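PDB 3I4K: muconate lactonizing enzyme from Corynebacterium glutamicum, which belongs to the enolase superfamily, pairing an N-terminal capping domain with a TIM-barrel domain that holds a magnesium ion. Local coordinates for residues L81-M93 against A108-R120. Residues are numbered along the deposited sequence; the frame is centred on the assembly and turned at random.
Sequences LIGRAVSELAGIM and AAVDVAMHDAWAR
Met114, a selenomethionine, and Leu89 interlock as reciprocal knobs in holes where two antiparallel helices of the enolase-type N-terminal domain meet; the axes of the segments 89-93 and 108-120 approach to 10.7 Å at an angle of 165°. Met114 projects from helix 104-121 into a hole formed by Leu89, Ile92 and Met93 and completed by Leu81, which lies in the chain before helix 89-99. Its chain runs extended through chi2 and then bends at chi3 (53°), which turns the terminal methyl in against the opposite backbone: Met114 CE lies 3.5 Å from Leu89 CA, and Ile92 CD1 packs equally near. Val86 and Met114 lie alongside, pointing opposite ways, and Val86 CG2 fits closely against Met114 CE.

In return Leu89 enters among Asp111, Met114, His115 and Trp118. Leu89 CD2 stands over the centre of one face of the His115 imidazole, a CH-pi contact at 3.6 Å from the ring centroid and 13° off its normal. The same methyl also approaches Trp118 obliquely. Ser87 CA makes a second CH-pi contact, over the face of the six-membered ring of Trp118, with Val86 O over the same face of the indole, while Val86 CG1 touches Trp118 CD1 at 3.6 Å. Ser87 and Trp118 also pack on Asp128 of the second subunit, so this end of the contact adjoins the dimer interface.

At the other end, selenomethionine Met93 curls back through two bends to place its SE 3.8 Å from Asp111 CB, the Met93 chain lying nearly perpendicular to the Asp111 side chain. Asp111 OD1 accepts a hydrogen bond from Leu282 N, tying this helix to the start of helix 282-294 in the barrel domain. Leu81, which also touches Met114 SE, meets Val110 tip to tip, Leu81 CD2 pressed to Val110 CG1 at 3.4 Å.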
# COMPACT_ATOMS: atom_id res chain seq x y z
N LEU A 81 -0.57 -6.44 22.01
CA LEU A 81 -1.73 -7.08 21.39
C LEU A 81 -2.81 -7.56 22.36
O LEU A 81 -4.01 -7.42 22.09
CB LEU A 81 -1.28 -8.29 20.57
CG LEU A 81 -0.46 -8.12 19.30
CD1 LEU A 81 0.83 -7.36 19.59
CD2 LEU A 81 -0.16 -9.49 18.74
N ILE A 82 -2.38 -8.13 23.48
CA ILE A 82 -3.29 -8.68 24.48
C ILE A 82 -4.44 -7.78 24.90
O ILE A 82 -4.25 -6.62 25.27
CB ILE A 82 -2.49 -9.12 25.73
CG1 ILE A 82 -1.49 -10.19 25.33
CG2 ILE A 82 -3.44 -9.65 26.80
CD1 ILE A 82 -0.55 -10.59 26.43
N GLY A 83 -5.65 -8.33 24.82
CA GLY A 83 -6.83 -7.58 25.20
C GLY A 83 -7.42 -6.74 24.09
O GLY A 83 -8.33 -5.94 24.33
N ARG A 84 -6.92 -6.91 22.87
CA ARG A 84 -7.42 -6.15 21.72
C ARG A 84 -7.91 -7.07 20.62
O ARG A 84 -7.45 -8.20 20.51
CB ARG A 84 -6.32 -5.23 21.17
CG ARG A 84 -5.84 -4.20 22.17
CD ARG A 84 -4.72 -3.35 21.62
NE ARG A 84 -5.16 -2.49 20.53
CZ ARG A 84 -4.38 -1.60 19.92
NH1 ARG A 84 -3.12 -1.46 20.31
NH2 ARG A 84 -4.86 -0.85 18.94
N ALA A 85 -8.86 -6.59 19.82
CA ALA A 85 -9.40 -7.38 18.72
C ALA A 85 -8.36 -7.48 17.60
O ALA A 85 -7.67 -6.51 17.31
CB ALA A 85 -10.68 -6.74 18.19
N VAL A 86 -8.25 -8.66 16.99
CA VAL A 86 -7.29 -8.86 15.92
C VAL A 86 -7.69 -8.01 14.71
O VAL A 86 -6.89 -7.78 13.80
CB VAL A 86 -7.22 -10.36 15.51
CG1 VAL A 86 -8.44 -10.73 14.70
CG2 VAL A 86 -5.94 -10.63 14.72
N SER A 87 -8.94 -7.55 14.72
CA SER A 87 -9.46 -6.72 13.64
C SER A 87 -8.95 -5.29 13.77
O SER A 87 -9.35 -4.40 13.01
CB SER A 87 -11.00 -6.74 13.64
OG SER A 87 -11.53 -6.13 14.80
N GLU A 88 -8.06 -5.06 14.73
CA GLU A 88 -7.45 -3.75 14.95
C GLU A 88 -6.02 -3.82 14.40
O GLU A 88 -5.19 -2.97 14.69
CB GLU A 88 -7.37 -3.41 16.44
CG GLU A 88 -8.67 -2.99 17.07
CD GLU A 88 -8.52 -2.74 18.55
OE1 GLU A 88 -7.72 -1.86 18.93
OE2 GLU A 88 -9.21 -3.42 19.34
N LEU A 89 -5.77 -4.87 13.63
CA LEU A 89 -4.47 -5.14 13.04
C LEU A 89 -3.65 -3.87 12.74
O LEU A 89 -2.65 -3.60 13.42
CB LEU A 89 -4.67 -5.97 11.76
CG LEU A 89 -3.53 -6.55 10.92
CD1 LEU A 89 -2.16 -6.27 11.54
CD2 LEU A 89 -3.77 -8.03 10.77
N ALA A 90 -4.08 -3.08 11.76
CA ALA A 90 -3.35 -1.86 11.40
C ALA A 90 -3.04 -0.95 12.58
O ALA A 90 -1.94 -0.40 12.67
CB ALA A 90 -4.11 -1.09 10.33
N GLY A 91 -4.00 -0.77 13.49
CA GLY A 91 -3.77 0.10 14.63
C GLY A 91 -2.74 -0.47 15.60
O GLY A 91 -1.95 0.27 16.19
N ILE A 92 -2.75 -1.78 15.76
CA ILE A 92 -1.82 -2.44 16.67
C ILE A 92 -0.41 -2.31 16.11
O ILE A 92 0.52 -1.96 16.84
CB ILE A 92 -2.20 -3.92 16.85
CG1 ILE A 92 -3.56 -4.01 17.56
CG2 ILE A 92 -1.13 -4.65 17.64
CD1 ILE A 92 -4.12 -5.40 17.66
N MSE A 93 -0.25 -2.56 14.81
CA MSE A 93 1.07 -2.45 14.18
C MSE A 93 1.61 -1.04 14.39
O MSE A 93 2.80 -0.86 14.64
CB MSE A 93 0.98 -2.76 12.68
CG MSE A 93 0.62 -4.21 12.38
SE MSE A 93 1.83 -5.50 13.19
CE MSE A 93 0.97 -5.69 14.92
N ALA A 108 7.43 -8.58 11.92
CA ALA A 108 6.79 -9.31 10.84
C ALA A 108 6.04 -10.55 11.34
O ALA A 108 4.97 -10.89 10.83
CB ALA A 108 7.81 -9.70 9.80
N ALA A 109 6.60 -11.23 12.33
CA ALA A 109 5.96 -12.42 12.87
C ALA A 109 4.63 -12.04 13.50
O ALA A 109 3.62 -12.70 13.26
CB ALA A 109 6.85 -13.10 13.90
N VAL A 110 4.62 -10.98 14.30
CA VAL A 110 3.40 -10.53 14.95
C VAL A 110 2.34 -10.17 13.90
O VAL A 110 1.16 -10.52 14.03
CB VAL A 110 3.65 -9.31 15.86
CG1 VAL A 110 2.35 -8.88 16.54
CG2 VAL A 110 4.71 -9.63 16.90
N ASP A 111 2.78 -9.48 12.85
CA ASP A 111 1.88 -9.09 11.77
C ASP A 111 1.25 -10.31 11.10
O ASP A 111 0.03 -10.40 10.99
CB ASP A 111 2.67 -8.25 10.75
CG ASP A 111 1.88 -7.97 9.48
OD1 ASP A 111 1.61 -8.93 8.72
OD2 ASP A 111 1.53 -6.79 9.23
N VAL A 112 2.08 -11.25 10.66
CA VAL A 112 1.58 -12.45 9.99
C VAL A 112 0.67 -13.30 10.88
O VAL A 112 -0.34 -13.82 10.42
CB VAL A 112 2.73 -13.32 9.48
CG1 VAL A 112 2.19 -14.65 8.96
CG2 VAL A 112 3.46 -12.60 8.35
N ALA A 113 1.03 -13.43 12.16
CA ALA A 113 0.23 -14.21 13.10
C ALA A 113 -1.16 -13.59 13.20
O ALA A 113 -2.16 -14.30 13.22
CB ALA A 113 0.90 -14.24 14.47
N MSE A 114 -1.22 -12.26 13.26
CA MSE A 114 -2.49 -11.56 13.36
C MSE A 114 -3.33 -11.72 12.09
O MSE A 114 -4.55 -11.87 12.16
CB MSE A 114 -2.27 -10.09 13.66
CG MSE A 114 -1.83 -9.85 15.09
SE MSE A 114 -2.10 -8.03 15.65
CE MSE A 114 -3.96 -7.85 15.18
N HIS A 115 -2.67 -11.70 10.94
CA HIS A 115 -3.37 -11.86 9.68
C HIS A 115 -3.96 -13.26 9.60
O HIS A 115 -5.11 -13.43 9.19
CB HIS A 115 -2.41 -11.64 8.51
CG HIS A 115 -2.26 -10.20 8.11
ND1 HIS A 115 -3.09 -9.59 7.20
CD2 HIS A 115 -1.38 -9.25 8.51
CE1 HIS A 115 -2.74 -8.32 7.05
NE2 HIS A 115 -1.70 -8.09 7.84
N ASP A 116 -3.17 -14.25 9.99
CA ASP A 116 -3.63 -15.64 9.97
C ASP A 116 -4.86 -15.80 10.87
O ASP A 116 -5.91 -16.24 10.43
CB ASP A 116 -2.48 -16.56 10.41
CG ASP A 116 -2.74 -18.04 10.09
OD1 ASP A 116 -3.36 -18.34 9.04
OD2 ASP A 116 -2.28 -18.90 10.87
N ALA A 117 -4.72 -15.42 12.14
CA ALA A 117 -5.80 -15.52 13.11
C ALA A 117 -7.09 -14.85 12.62
O ALA A 117 -8.19 -15.35 12.85
CB ALA A 117 -5.36 -14.91 14.44
N TRP A 118 -6.95 -13.71 11.95
CA TRP A 118 -8.10 -12.96 11.45
C TRP A 118 -8.72 -13.60 10.20
O TRP A 118 -9.94 -13.75 10.11
CB TRP A 118 -7.67 -11.52 11.15
CG TRP A 118 -8.79 -10.52 11.07
CD1 TRP A 118 -10.07 -10.68 11.50
CD2 TRP A 118 -8.70 -9.17 10.59
NE1 TRP A 118 -10.79 -9.52 11.32
CE2 TRP A 118 -9.97 -8.58 10.77
CE3 TRP A 118 -7.66 -8.41 10.03
CZ2 TRP A 118 -10.23 -7.25 10.40
CZ3 TRP A 118 -7.92 -7.09 9.67
CH2 TRP A 118 -9.20 -6.53 9.86
N ALA A 119 -7.88 -13.99 9.24
CA ALA A 119 -8.37 -14.61 8.02
C ALA A 119 -9.08 -15.94 8.31
O ALA A 119 -10.06 -16.28 7.64
CB ALA A 119 -7.22 -14.83 7.04
N ARG A 120 -8.58 -16.69 9.28
CA ARG A 120 -9.21 -17.97 9.63
C ARG A 120 -10.53 -17.70 10.36
O ARG A 120 -11.53 -18.40 10.13
CB ARG A 120 -8.28 -18.81 10.51
CG ARG A 120 -7.13 -19.45 9.73
CD ARG A 120 -6.15 -20.17 10.65
NE ARG A 120 -5.05 -20.76 9.90
CZ ARG A 120 -5.15 -21.84 9.14
NH1 ARG A 120 -6.32 -22.45 9.01
NH2 ARG A 120 -4.10 -22.29 8.47